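Local coordinates for putative tetR family transcription regulator (Shewanella loihica, PDB 3PPB), which probably binds DNA through a predicted helix-turn-helix and regulates transcription as a member of the TetR family, at residues A71-V76 against L129-E134; Q66-A71 against A105-Y110; Q88-A93 against A186-A191; L56-F61 against Q118-Q123. One frame throughout, in Å; residues are numbered along the deposited sequence. Where two conformers were deposited one is given.

Contact 1: residues A71-V76 against L129-E134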
loop_
_atom_site.group_PDB
_atom_site.type_symbol
_atom_site.label_atom_id
_atom_site.label_comp_id
_atom_site.label_asym_id
_atom_site.label_seq_id
_atom_site.Cartn_x
_atom_site.Cartn_y
_atom_site.Cartn_z
ATOM N N ALA A 71 18.674 -7.361 6.592
ATOM C CA ALA A 71 19.299 -6.034 6.693
ATOM C C ALA A 71 18.852 -5.270 7.927
ATOM O O ALA A 71 19.700 -4.719 8.638
ATOM C CB ALA A 71 19.008 -5.207 5.446
ATOM N N ILE A 72 17.539 -5.238 8.196
ATOM C CA ILE A 72 17.024 -4.465 9.327
ATOM C C ILE A 72 17.399 -5.129 10.660
ATOM O O ILE A 72 17.744 -4.409 11.603
ATOM C CB ILE A 72 15.509 -4.130 9.200
ATOM C CG1 ILE A 72 14.588 -5.354 9.348
ATOM C CG2 ILE A 72 15.260 -3.397 7.867
ATOM C CD1 ILE A 72 13.085 -5.010 9.499
ATOM N N GLN A 73 17.427 -6.477 10.722
ATOM C CA GLN A 73 17.804 -7.178 11.959
ATOM C C GLN A 73 19.316 -7.048 12.232
ATOM O O GLN A 73 19.705 -6.857 13.382
ATOM C CB GLN A 73 17.385 -8.651 11.928
ATOM C CG GLN A 73 15.879 -8.840 12.047
ATOM C CD GLN A 73 15.547 -10.283 12.315
ATOM O OE1 GLN A 73 15.430 -11.104 11.391
ATOM N NE2 GLN A 73 15.404 -10.622 13.592
ATOM N N ALA A 74 20.154 -7.101 11.176
ATOM C CA ALA A 74 21.612 -6.965 11.297
ATOM C C ALA A 74 22.029 -5.548 11.748
ATOM O O ALA A 74 23.124 -5.374 12.271
ATOM C CB ALA A 74 22.278 -7.309 9.977
ATOM N N SER A 75 21.149 -4.552 11.559
ATOM C CA SER A 75 21.374 -3.147 11.909
ATOM C C SER A 75 21.060 -2.848 13.377
ATOM O O SER A 75 21.321 -1.744 13.856
ATOM C CB SER A 75 20.497 -2.258 11.028
ATOM O OG SER A 75 20.807 -2.411 9.653
ATOM N N VAL A 76 20.489 -3.832 14.082
ATOM C CA VAL A 76 20.024 -3.666 15.442
ATOM C C VAL A 76 20.762 -4.556 16.419
ATOM O O VAL A 76 20.700 -5.785 16.329
ATOM C CB VAL A 76 18.495 -3.935 15.503
ATOM C CG1 VAL A 76 17.966 -3.932 16.943
ATOM C CG2 VAL A 76 17.730 -2.936 14.642
ATOM N N LEU A 129 9.179 -12.404 8.473
ATOM C CA LEU A 129 9.054 -11.263 9.376
ATOM C C LEU A 129 8.325 -11.635 10.673
ATOM O O LEU A 129 7.728 -10.774 11.321
ATOM C CB LEU A 129 8.384 -10.093 8.648
ATOM C CG LEU A 129 9.202 -9.565 7.435
ATOM C CD1 LEU A 129 8.321 -8.884 6.445
ATOM C CD2 LEU A 129 10.350 -8.646 7.881
ATOM N N GLY A 130 8.456 -12.911 11.076
ATOM C CA GLY A 130 7.879 -13.447 12.304
ATOM C C GLY A 130 8.340 -12.725 13.562
ATOM O O GLY A 130 7.600 -12.645 14.556
ATOM N N PHE A 131 9.579 -12.177 13.533
ATOM C CA PHE A 131 10.157 -11.470 14.680
ATOM C C PHE A 131 9.349 -10.207 15.022
ATOM O O PHE A 131 9.416 -9.755 16.166
ATOM C CB PHE A 131 11.641 -11.111 14.440
ATOM C CG PHE A 131 11.890 -9.996 13.448
ATOM C CD1 PHE A 131 12.041 -10.270 12.094
ATOM C CD2 PHE A 131 11.954 -8.671 13.868
ATOM C CE1 PHE A 131 12.246 -9.238 11.177
ATOM C CE2 PHE A 131 12.146 -7.636 12.949
ATOM C CZ PHE A 131 12.295 -7.927 11.611
ATOM N N ILE A 132 8.620 -9.627 14.031
ATOM C CA ILE A 132 7.835 -8.401 14.246
ATOM C C ILE A 132 6.716 -8.683 15.240
ATOM O O ILE A 132 6.580 -7.925 16.206
ATOM C CB ILE A 132 7.303 -7.757 12.939
ATOM C CG1 ILE A 132 8.479 -7.203 12.095
ATOM C CG2 ILE A 132 6.295 -6.636 13.253
ATOM C CD1 ILE A 132 8.078 -6.698 10.662
ATOM N N ALA A 133 5.942 -9.762 15.033
ATOM C CA ALA A 133 4.873 -10.156 15.956
ATOM C C ALA A 133 5.458 -10.492 17.345
ATOM O O ALA A 133 4.809 -10.217 18.343
ATOM C CB ALA A 133 4.103 -11.357 15.404
ATOM N N GLU A 134 6.691 -11.058 17.404
ATOM C CA GLU A 134 7.314 -11.381 18.683
ATOM C C GLU A 134 7.648 -10.099 19.459
ATOM O O GLU A 134 7.414 -10.042 20.670
ATOM C CB GLU A 134 8.548 -12.266 18.502
ATOM C CG GLU A 134 9.203 -12.726 19.810
ATOM C CD GLU A 134 8.318 -13.277 20.921
ATOM O OE1 GLU A 134 7.343 -14.009 20.619
ATOM O OE2 GLU A 134 8.625 -12.997 22.104
#
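Q73 lays its carboxamide flat over one face of the F131 phenyl ring. The two planes lie only 8° apart, with Q73 CD 3.5 Å from F131 CD1, so this is an amide-on-ring stack with no hydrogen bond across the segments. Farther back along the same chain, Q73 CG sits over the ring as well, 3.8 Å from its centroid and 16° off the normal, a CH-pi contact. I72 comes from another direction: its CD1 lies in the ring plane at the edge, 3.7 Å from F131 CZ. The opposite face of the ring is met by I132 CG1, from the next residue of its own helix. The F131 side chain rises with CG between the backbone N and carbonyl carbon (chi1 73°), which carries the ring toward helix 53-74. Behind the first shell, S75 OG donates to A71 O (2.8 Å), four residues back, and L129 packs on K65, F68 and A69. I72 also lies near a bound tetraethylene glycol. Such packing of a later helix against the long helix 53-74 belongs to the all-helical TetR-like fold.

Contact 2: residues Q66-A71 against A105-Y110. With EDO (1,2-ethanediol), chain G; EDO (1,2-ethanediol), chain F; EDO (1,2-ethanediol), chain H.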
loop_
_atom_site.group_PDB
_atom_site.type_symbol
_atom_site.label_atom_id
_atom_site.label_comp_id
_atom_site.label_asym_id
_atom_site.label_seq_id
_atom_site.Cartn_x
_atom_site.Cartn_y
_atom_site.Cartn_z
ATOM N N GLN A 66 13.330 -11.634 2.423
ATOM C CA GLN A 66 14.405 -12.173 3.257
ATOM C C GLN A 66 15.578 -11.186 3.357
ATOM O O GLN A 66 16.067 -10.961 4.462
ATOM C CB GLN A 66 14.883 -13.545 2.779
ATOM C CG GLN A 66 15.761 -14.252 3.834
ATOM C CD GLN A 66 15.020 -14.546 5.116
ATOM O OE1 GLN A 66 14.072 -15.323 5.139
ATOM N NE2 GLN A 66 15.413 -13.897 6.211
ATOM N N GLU A 67 15.984 -10.560 2.235
ATOM C CA GLU A 67 17.042 -9.541 2.220
ATOM C C GLU A 67 16.704 -8.366 3.152
ATOM O O GLU A 67 17.552 -7.919 3.931
ATOM C CB GLU A 67 17.254 -9.012 0.798
ATOM C CG GLU A 67 17.989 -9.965 -0.112
ATOM C CD GLU A 67 18.095 -9.438 -1.527
ATOM O OE1 GLU A 67 18.215 -8.202 -1.690
ATOM O OE2 GLU A 67 18.022 -10.255 -2.475
ATOM N N PHE A 68 15.462 -7.869 3.055
ATOM C CA PHE A 68 14.954 -6.774 3.871
ATOM C C PHE A 68 15.016 -7.136 5.366
ATOM O O PHE A 68 15.546 -6.367 6.174
ATOM C CB PHE A 68 13.518 -6.455 3.444
ATOM C CG PHE A 68 12.785 -5.444 4.294
ATOM C CD1 PHE A 68 13.053 -4.082 4.174
ATOM C CD2 PHE A 68 11.780 -5.846 5.174
ATOM C CE1 PHE A 68 12.333 -3.144 4.917
ATOM C CE2 PHE A 68 11.064 -4.909 5.920
ATOM C CZ PHE A 68 11.348 -3.566 5.794
ATOM N N ALA A 69 14.487 -8.324 5.719
ATOM C CA ALA A 69 14.440 -8.824 7.092
ATOM C C ALA A 69 15.846 -8.956 7.660
ATOM O O ALA A 69 16.092 -8.485 8.770
ATOM C CB ALA A 69 13.714 -10.159 7.138
ATOM N N ASP A 70 16.779 -9.523 6.858
ATOM C CA ASP A 70 18.185 -9.711 7.216
ATOM C C ASP A 70 18.892 -8.370 7.469
ATOM O O ASP A 70 19.600 -8.253 8.463
ATOM C CB ASP A 70 18.922 -10.491 6.115
ATOM C CG ASP A 70 18.602 -11.979 6.004
ATOM O OD1 ASP A 70 17.797 -12.483 6.821
ATOM O OD2 ASP A 70 19.182 -12.647 5.113
ATOM N N ALA A 71 18.674 -7.361 6.592
ATOM C CA ALA A 71 19.299 -6.034 6.693
ATOM C C ALA A 71 18.852 -5.270 7.927
ATOM O O ALA A 71 19.700 -4.719 8.638
ATOM C CB ALA A 71 19.008 -5.207 5.446
ATOM N N ALA A 105 10.512 -0.187 -4.772
ATOM C CA ALA A 105 9.401 0.010 -5.721
ATOM C C ALA A 105 8.620 -1.321 -5.903
ATOM O O ALA A 105 7.398 -1.300 -5.982
ATOM C CB ALA A 105 9.934 0.504 -7.059
ATOM N N PHE A 106 9.342 -2.473 -5.899
ATOM C CA PHE A 106 8.802 -3.835 -5.976
ATOM C C PHE A 106 7.895 -4.089 -4.765
ATOM O O PHE A 106 6.813 -4.644 -4.946
ATOM C CB PHE A 106 9.951 -4.876 -6.050
ATOM C CG PHE A 106 9.499 -6.316 -5.984
ATOM C CD1 PHE A 106 9.082 -6.983 -7.131
ATOM C CD2 PHE A 106 9.468 -7.002 -4.769
ATOM C CE1 PHE A 106 8.636 -8.304 -7.070
ATOM C CE2 PHE A 106 9.021 -8.327 -4.710
ATOM C CZ PHE A 106 8.629 -8.976 -5.866
ATOM N N PHE A 107 8.300 -3.648 -3.543
ATOM C CA PHE A 107 7.444 -3.801 -2.346
ATOM C C PHE A 107 6.191 -2.937 -2.480
ATOM O O PHE A 107 5.081 -3.398 -2.243
ATOM C CB PHE A 107 8.184 -3.422 -1.053
ATOM C CG PHE A 107 9.159 -4.417 -0.470
ATOM C CD1 PHE A 107 9.085 -5.772 -0.802
ATOM C CD2 PHE A 107 10.103 -4.016 0.460
ATOM C CE1 PHE A 107 9.966 -6.691 -0.238
ATOM C CE2 PHE A 107 10.955 -4.949 1.059
ATOM C CZ PHE A 107 10.889 -6.273 0.697
ATOM N N GLN A 108 6.367 -1.700 -2.903
ATOM C CA GLN A 108 5.261 -0.771 -3.063
ATOM C C GLN A 108 4.239 -1.381 -4.046
ATOM O O GLN A 108 3.044 -1.366 -3.792
ATOM C CB GLN A 108 5.829 0.582 -3.532
ATOM C CG GLN A 108 5.075 1.814 -3.079
ATOM C CD GLN A 108 4.891 1.986 -1.588
ATOM O OE1 GLN A 108 3.876 1.583 -1.042
ATOM N NE2 GLN A 108 5.802 2.676 -0.908
ATOM N N LEU A 109 4.709 -2.023 -5.093
ATOM C CA LEU A 109 3.785 -2.618 -6.049
ATOM C C LEU A 109 3.182 -3.959 -5.618
ATOM O O LEU A 109 2.038 -4.225 -5.985
ATOM C CB LEU A 109 4.496 -2.823 -7.398
ATOM C CG LEU A 109 4.855 -1.578 -8.194
ATOM C CD1 LEU A 109 5.972 -1.885 -9.178
ATOM C CD2 LEU A 109 3.626 -1.030 -8.919
ATOM N N TYR A 110 3.941 -4.828 -4.918
ATOM C CA TYR A 110 3.479 -6.204 -4.691
ATOM C C TYR A 110 3.220 -6.659 -3.238
ATOM O O TYR A 110 2.463 -7.618 -3.064
ATOM C CB TYR A 110 4.494 -7.186 -5.323
ATOM C CG TYR A 110 4.611 -7.033 -6.825
ATOM C CD1 TYR A 110 3.752 -7.709 -7.683
ATOM C CD2 TYR A 110 5.595 -6.230 -7.392
ATOM C CE1 TYR A 110 3.839 -7.552 -9.066
ATOM C CE2 TYR A 110 5.690 -6.068 -8.773
ATOM C CZ TYR A 110 4.801 -6.723 -9.605
ATOM O OH TYR A 110 4.894 -6.575 -10.961
HETATM C C1 EDO G . 20.102 -5.589 0.378
HETATM O O1 EDO G . 18.902 -6.098 -0.225
HETATM C C2 EDO G . 20.183 -6.092 1.818
HETATM O O2 EDO G . 21.309 -5.496 2.479
HETATM C C1 EDO F . 0.290 -0.043 -2.427
HETATM O O1 EDO F . 1.604 0.486 -2.201
HETATM C C2 EDO F . -0.142 -0.814 -1.184
HETATM O O2 EDO F . -1.243 -1.679 -1.502
HETATM C C1 EDO H . 17.318 -10.123 -7.358
HETATM O O1 EDO H . 18.163 -9.050 -6.925
HETATM C C2 EDO H . 17.270 -11.196 -6.275
HETATM O O2 EDO H . 16.749 -10.628 -5.070
#
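The F107 ring presents its edge, through CE2 and CZ, to the face of F68. Centroids 5.4 Å apart and planes at 84° define a T-shaped pair. The overlap is displaced toward the root of the F68 ring: F107 CE2 comes 3.7 Å from F68 CG, and F68 CB lies in the plane of the F107 ring at 3.8 Å from F107 CZ. Neither ring relies on this partner alone. W96 meets F68 edge-to-face and F107 at a shallower tilt, Y161 adds another ring beside F68, and K65 makes a cation-pi contact with F107.

In F68 a chi1 of 173° leaves CB and the root of the ring against the F107 edge, while the far end of the ring runs on past it. The polar groups lie to the side: Q66 NE2 donates to D70 OD1 at 2.8 Å, and E67, salt-bridged to K103, also accepts from two ethanediols. O1 of a third ethanediol donates to Q108 O (2.8 Å), and that molecule is also bonded to Q108 O of the second subunit.

Cohesion between the segments is therefore apolar and aromatic. A tetraethylene glycol lies near F68 and a further ethanediol near F107; such molecules often mark pockets, so a binding pocket here is possible.

Contact 3: residues Q88-A93 against A186-A191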
loop_
_atom_site.group_PDB
_atom_site.type_symbol
_atom_site.label_atom_id
_atom_site.label_comp_id
_atom_site.label_asym_id
_atom_site.label_seq_id
_atom_site.Cartn_x
_atom_site.Cartn_y
_atom_site.Cartn_z
ATOM N N GLN A 88 15.311 1.853 16.040
ATOM C CA GLN A 88 16.425 1.366 15.216
ATOM C C GLN A 88 15.892 0.536 14.043
ATOM O O GLN A 88 16.391 0.686 12.928
ATOM C CB GLN A 88 17.393 0.488 16.036
ATOM C CG GLN A 88 18.195 1.154 17.137
ATOM C CD GLN A 88 19.083 0.119 17.829
ATOM O OE1 GLN A 88 20.084 -0.355 17.277
ATOM N NE2 GLN A 88 18.718 -0.289 19.049
ATOM N N LEU A 89 14.883 -0.349 14.288
ATOM C CA LEU A 89 14.331 -1.195 13.224
ATOM C C LEU A 89 13.607 -0.355 12.182
ATOM O O LEU A 89 13.752 -0.605 10.989
ATOM C CB LEU A 89 13.377 -2.255 13.778
ATOM C CG LEU A 89 14.038 -3.495 14.411
ATOM C CD1 LEU A 89 13.096 -4.172 15.333
ATOM C CD2 LEU A 89 14.552 -4.480 13.347
ATOM N N TRP A 90 12.828 0.641 12.643
ATOM C CA TRP A 90 12.075 1.540 11.772
ATOM C C TRP A 90 13.030 2.347 10.876
ATOM O O TRP A 90 12.838 2.375 9.663
ATOM C CB TRP A 90 11.218 2.463 12.633
ATOM C CG TRP A 90 10.495 3.521 11.865
ATOM C CD1 TRP A 90 10.822 4.838 11.775
ATOM C CD2 TRP A 90 9.339 3.335 11.037
ATOM N NE1 TRP A 90 9.894 5.502 11.011
ATOM C CE2 TRP A 90 8.982 4.600 10.531
ATOM C CE3 TRP A 90 8.564 2.216 10.674
ATOM C CZ2 TRP A 90 7.874 4.784 9.698
ATOM C CZ3 TRP A 90 7.465 2.403 9.855
ATOM C CH2 TRP A 90 7.123 3.672 9.388
ATOM N N PHE A 91 14.072 2.965 11.464
ATOM C CA PHE A 91 14.985 3.764 10.660
ATOM C C PHE A 91 15.895 2.874 9.791
ATOM O O PHE A 91 16.226 3.294 8.684
ATOM C CB PHE A 91 15.758 4.796 11.489
ATOM C CG PHE A 91 14.841 5.912 11.964
ATOM C CD1 PHE A 91 14.103 6.673 11.051
ATOM C CD2 PHE A 91 14.704 6.197 13.318
ATOM C CE1 PHE A 91 13.226 7.680 11.489
ATOM C CE2 PHE A 91 13.862 7.238 13.751
ATOM C CZ PHE A 91 13.124 7.969 12.832
ATOM N N ALA A 92 16.194 1.629 10.212
ATOM C CA ALA A 92 16.945 0.681 9.360
ATOM C C ALA A 92 16.105 0.271 8.151
ATOM O O ALA A 92 16.645 0.114 7.056
ATOM C CB ALA A 92 17.342 -0.565 10.142
ATOM N N ALA A 93 14.783 0.094 8.355
ATOM C CA ALA A 93 13.842 -0.282 7.279
ATOM C C ALA A 93 13.743 0.856 6.254
ATOM O O ALA A 93 13.848 0.619 5.050
ATOM C CB ALA A 93 12.462 -0.613 7.868
ATOM N N ALA A 186 7.168 8.685 15.161
ATOM C CA ALA A 186 6.103 9.049 16.104
ATOM C C ALA A 186 4.754 8.489 15.638
ATOM O O ALA A 186 4.048 7.874 16.443
ATOM C CB ALA A 186 6.035 10.561 16.277
ATOM N N LEU A 187 4.438 8.608 14.321
ATOM C CA LEU A 187 3.182 8.074 13.763
ATOM C C LEU A 187 3.174 6.567 13.910
ATOM O O LEU A 187 2.162 6.014 14.293
ATOM C CB LEU A 187 2.980 8.472 12.292
ATOM C CG LEU A 187 2.581 9.944 12.040
ATOM C CD1 LEU A 187 3.047 10.399 10.690
ATOM C CD2 LEU A 187 1.069 10.189 12.207
ATOM N N PHE A 188 4.320 5.911 13.660
ATOM C CA PHE A 188 4.463 4.454 13.756
ATOM C C PHE A 188 4.271 3.953 15.213
ATOM O O PHE A 188 3.440 3.076 15.450
ATOM C CB PHE A 188 5.835 4.039 13.210
ATOM C CG PHE A 188 6.155 2.573 13.364
ATOM C CD1 PHE A 188 5.540 1.622 12.558
ATOM C CD2 PHE A 188 7.112 2.147 14.279
ATOM C CE1 PHE A 188 5.869 0.265 12.677
ATOM C CE2 PHE A 188 7.420 0.792 14.416
ATOM C CZ PHE A 188 6.797 -0.142 13.618
ATOM N N TRP A 189 5.057 4.495 16.167
ATOM C CA TRP A 189 5.014 4.104 17.564
ATOM C C TRP A 189 3.661 4.420 18.210
ATOM O O TRP A 189 3.095 3.547 18.877
ATOM C CB TRP A 189 6.146 4.794 18.364
ATOM C CG TRP A 189 6.202 4.311 19.790
ATOM C CD1 TRP A 189 5.768 4.980 20.900
ATOM C CD2 TRP A 189 6.681 3.031 20.251
ATOM N NE1 TRP A 189 5.957 4.201 22.025
ATOM C CE2 TRP A 189 6.509 2.997 21.653
ATOM C CE3 TRP A 189 7.243 1.901 19.608
ATOM C CZ2 TRP A 189 6.883 1.882 22.433
ATOM C CZ3 TRP A 189 7.624 0.810 20.384
ATOM C CH2 TRP A 189 7.458 0.814 21.780
ATOM N N ASN A 190 3.143 5.655 18.018
ATOM C CA ASN A 190 1.900 6.101 18.662
ATOM C C ASN A 190 0.673 5.330 18.198
ATOM O O ASN A 190 -0.298 5.241 18.956
ATOM C CB ASN A 190 1.707 7.600 18.513
ATOM C CG ASN A 190 2.697 8.358 19.352
ATOM O OD1 ASN A 190 3.366 7.796 20.220
ATOM N ND2 ASN A 190 2.847 9.639 19.092
ATOM N N ALA A 191 0.708 4.736 16.997
ATOM C CA ALA A 191 -0.421 3.895 16.571
ATOM C C ALA A 191 -0.566 2.703 17.503
ATOM O O ALA A 191 -1.680 2.356 17.865
ATOM C CB ALA A 191 -0.211 3.389 15.130
#
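W90 stacked on F188 joins helix 82-99 to helix 178-192 of this all-helical TetR-like fold. The stack is of the offset kind: the six-membered ring of the indole and the phenyl ring have centroids 4.4 Å apart and planes inclined by 18°. The side chains run past one another in opposite directions, so that different parts of each lie over the other. W90 CE3 stands over the centre of the F188 ring, 3.5 Å above its plane, while F188 CB stands above the centroid of the W90 six-membered ring at 3.9 Å, a CH-pi contact 3° off the normal. The closest pair, W90 CZ3 and F188 CD1, is 3.4 Å apart. A chi1 near 175° in both residues swings the rings clear of their own helices, so that they meet between the two.

A hydrogen bond from W90 NE1 to S184 OG, one turn before F188, restrains the rotation of the indole in the stack. The ring of F185 also meets W90.

Around the pair, helix 150-170 contributes A164 against W90 and C157 against F188, while helix 53-74 packs I72 against L89, A92 and A93. Helix 178-192 also faces the second subunit, where A191 touches A191 of that chain and Y148 of that chain packs on L187.

Contact 4: residues L56-F61 against Q118-Q123. With EDO (1,2-ethanediol), chain I.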
loop_
_atom_site.group_PDB
_atom_site.type_symbol
_atom_site.label_atom_id
_atom_site.label_comp_id
_atom_site.label_asym_id
_atom_site.label_seq_id
_atom_site.Cartn_x
_atom_site.Cartn_y
_atom_site.Cartn_z
ATOM N N LEU A 56 8.166 -17.700 -10.369
ATOM C CA LEU A 56 9.277 -16.758 -10.448
ATOM C C LEU A 56 8.964 -15.520 -9.588
ATOM O O LEU A 56 9.822 -15.098 -8.810
ATOM C CB LEU A 56 9.562 -16.377 -11.914
ATOM C CG LEU A 56 10.606 -15.279 -12.227
ATOM C CD1 LEU A 56 11.945 -15.499 -11.483
ATOM C CD2 LEU A 56 10.845 -15.185 -13.748
ATOM N N LEU A 57 7.738 -14.968 -9.690
ATOM C CA LEU A 57 7.333 -13.820 -8.868
ATOM C C LEU A 57 7.370 -14.179 -7.369
ATOM O O LEU A 57 7.827 -13.374 -6.564
ATOM C CB LEU A 57 5.925 -13.297 -9.251
ATOM C CG LEU A 57 5.334 -12.212 -8.313
ATOM C CD1 LEU A 57 6.184 -10.963 -8.321
ATOM C CD2 LEU A 57 3.878 -11.901 -8.644
ATOM N N GLU A 58 6.885 -15.378 -7.008
ATOM C CA GLU A 58 6.826 -15.827 -5.610
ATOM C C GLU A 58 8.234 -15.998 -5.016
ATOM O O GLU A 58 8.472 -15.567 -3.885
ATOM C CB GLU A 58 6.035 -17.131 -5.509
ATOM C CG GLU A 58 4.553 -16.924 -5.757
ATOM C CD GLU A 58 3.702 -18.177 -5.854
ATOM O OE1 GLU A 58 4.253 -19.298 -5.765
ATOM O OE2 GLU A 58 2.469 -18.034 -6.007
ATOM N N GLN A 59 9.164 -16.582 -5.801
ATOM C CA GLN A 59 10.543 -16.796 -5.363
ATOM C C GLN A 59 11.263 -15.463 -5.226
ATOM O O GLN A 59 12.013 -15.268 -4.267
ATOM C CB GLN A 59 11.314 -17.749 -6.312
ATOM C CG GLN A 59 10.833 -19.216 -6.270
ATOM C CD GLN A 59 10.795 -19.799 -4.873
ATOM O OE1 GLN A 59 11.818 -19.908 -4.190
ATOM N NE2 GLN A 59 9.604 -20.159 -4.408
ATOM N N LEU A 60 11.016 -14.538 -6.172
ATOM C CA LEU A 60 11.587 -13.197 -6.119
ATOM C C LEU A 60 11.080 -12.464 -4.869
ATOM O O LEU A 60 11.874 -11.899 -4.107
ATOM C CB LEU A 60 11.204 -12.428 -7.397
ATOM C CG LEU A 60 11.681 -10.988 -7.495
ATOM C CD1 LEU A 60 13.215 -10.891 -7.444
ATOM C CD2 LEU A 60 11.126 -10.319 -8.744
ATOM N N PHE A 61 9.745 -12.488 -4.665
ATOM C CA PHE A 61 9.050 -11.858 -3.542
ATOM C C PHE A 61 9.662 -12.279 -2.214
ATOM O O PHE A 61 10.077 -11.413 -1.446
ATOM C CB PHE A 61 7.547 -12.212 -3.585
ATOM C CG PHE A 61 6.706 -11.596 -2.491
ATOM C CD1 PHE A 61 6.299 -10.275 -2.569
ATOM C CD2 PHE A 61 6.301 -12.347 -1.393
ATOM C CE1 PHE A 61 5.535 -9.704 -1.548
ATOM C CE2 PHE A 61 5.514 -11.783 -0.394
ATOM C CZ PHE A 61 5.132 -10.469 -0.481
ATOM N N GLN A 118 -2.070 -15.217 -1.332
ATOM C CA GLN A 118 -2.208 -14.938 0.103
ATOM C C GLN A 118 -1.280 -15.825 0.938
ATOM O O GLN A 118 -0.679 -15.326 1.893
ATOM C CB GLN A 118 -3.661 -15.096 0.578
ATOM C CG GLN A 118 -3.966 -14.314 1.862
ATOM C CD GLN A 118 -5.426 -14.347 2.251
ATOM O OE1 GLN A 118 -6.331 -14.143 1.424
ATOM N NE2 GLN A 118 -5.686 -14.570 3.535
ATOM N N SER A 119 -1.130 -17.106 0.550
ATOM C CA SER A 119 -0.271 -18.067 1.246
ATOM C C SER A 119 1.206 -17.625 1.232
ATOM O O SER A 119 1.887 -17.773 2.252
ATOM C CB SER A 119 -0.420 -19.465 0.646
ATOM O OG SER A 119 -0.117 -19.495 -0.738
ATOM N N VAL A 120 1.679 -17.050 0.108
ATOM C CA VAL A 120 3.059 -16.556 -0.036
ATOM C C VAL A 120 3.231 -15.268 0.795
ATOM O O VAL A 120 4.261 -15.113 1.446
ATOM C CB VAL A 120 3.450 -16.373 -1.523
ATOM C CG1 VAL A 120 4.815 -15.704 -1.681
ATOM C CG2 VAL A 120 3.438 -17.715 -2.241
ATOM N N ARG A 121 2.215 -14.381 0.799
ATOM C CA ARG A 121 2.231 -13.160 1.602
ATOM C C ARG A 121 2.276 -13.528 3.094
ATOM O O ARG A 121 2.953 -12.842 3.865
ATOM C CB ARG A 121 1.022 -12.260 1.292
ATOM C CG ARG A 121 1.112 -11.563 -0.077
ATOM C CD ARG A 121 0.110 -10.434 -0.257
ATOM N NE ARG A 121 -1.278 -10.896 -0.406
ATOM C CZ ARG A 121 -2.234 -10.735 0.512
ATOM N NH1 ARG A 121 -1.964 -10.133 1.667
ATOM N NH2 ARG A 121 -3.461 -11.184 0.287
ATOM N N ASP A 122 1.612 -14.663 3.475
ATOM C CA ASP A 122 1.588 -15.197 4.841
ATOM C C ASP A 122 2.966 -15.708 5.250
ATOM O O ASP A 122 3.368 -15.485 6.393
ATOM C CB ASP A 122 0.540 -16.329 4.980
ATOM C CG ASP A 122 -0.911 -15.876 4.976
ATOM O OD1 ASP A 122 -1.163 -14.664 5.194
ATOM O OD2 ASP A 122 -1.799 -16.738 4.779
ATOM N N GLN A 123 3.675 -16.399 4.318
ATOM C CA GLN A 123 5.017 -16.929 4.582
ATOM C C GLN A 123 5.979 -15.769 4.863
ATOM O O GLN A 123 6.809 -15.877 5.763
ATOM C CB GLN A 123 5.516 -17.820 3.417
ATOM C CG GLN A 123 6.981 -18.315 3.508
ATOM C CD GLN A 123 7.385 -19.003 4.801
ATOM O OE1 GLN A 123 6.642 -19.803 5.380
ATOM N NE2 GLN A 123 8.606 -18.743 5.254
HETATM C C1 EDO I . 1.613 -14.699 -7.468
HETATM O O1 EDO I . 1.536 -15.525 -6.303
HETATM C C2 EDO I . 0.834 -15.271 -8.645
HETATM O O2 EDO I . -0.306 -16.055 -8.264
#
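F61 reaches V120 and R121 with its ring; its CG is anti to the backbone N (chi1 -179°), and the CB points toward helix 118-128. Along the rim, CD2 of F61 packs on V120 CG1 at 3.7 Å. The next atom, F61 CE2, lies 4.1 Å from R121 CA, and at the tip F61 CZ approaches R121 CG at 4.2 Å; the guanidinium beyond is turned 81° from the ring plane and extends toward D170 of the second subunit in a long, weak ion pair. V120 spreads its other branch to E58, whose CD is 3.7 Å from V120 CG2. E58 OE2 accepts a bond from O1 of an ethanediol, probably from the crystallisation liquor (2.7 Å), which is also bonded to E117 N.

The short axes run nearly parallel, 15° apart, with a closest approach of 10.6 Å, so the side chains bridge the gap. On helix 101-110, F106 packs on L57, L60 and F61, while L56 faces helix 10-24.

How the contacts relate
From the N terminus, helix 53-74 supplies the first segments of contacts 4, 2 and 1 in turn. Contact 4 closes the loop from 56-61 to 118-123, and contact 2, joining 66-71 to 105-110, nests inside it. Contact 1 starts before contact 2 has closed, shares A71 with it, and ends at 129-134, crossing both. Contact 3, from 88-93 to 186-191, crosses all three. Helix 53-74 is thus tied to helices 101-110, 118-128 and 130-141, and helix 82-99 to the C-terminal helix 178-192. Contacts 1, 2 and 3 touch one another, as do 2 and 4. Contacts 3 and 4, centres about 25 Å apart, occupy opposite sides of the chain's centre.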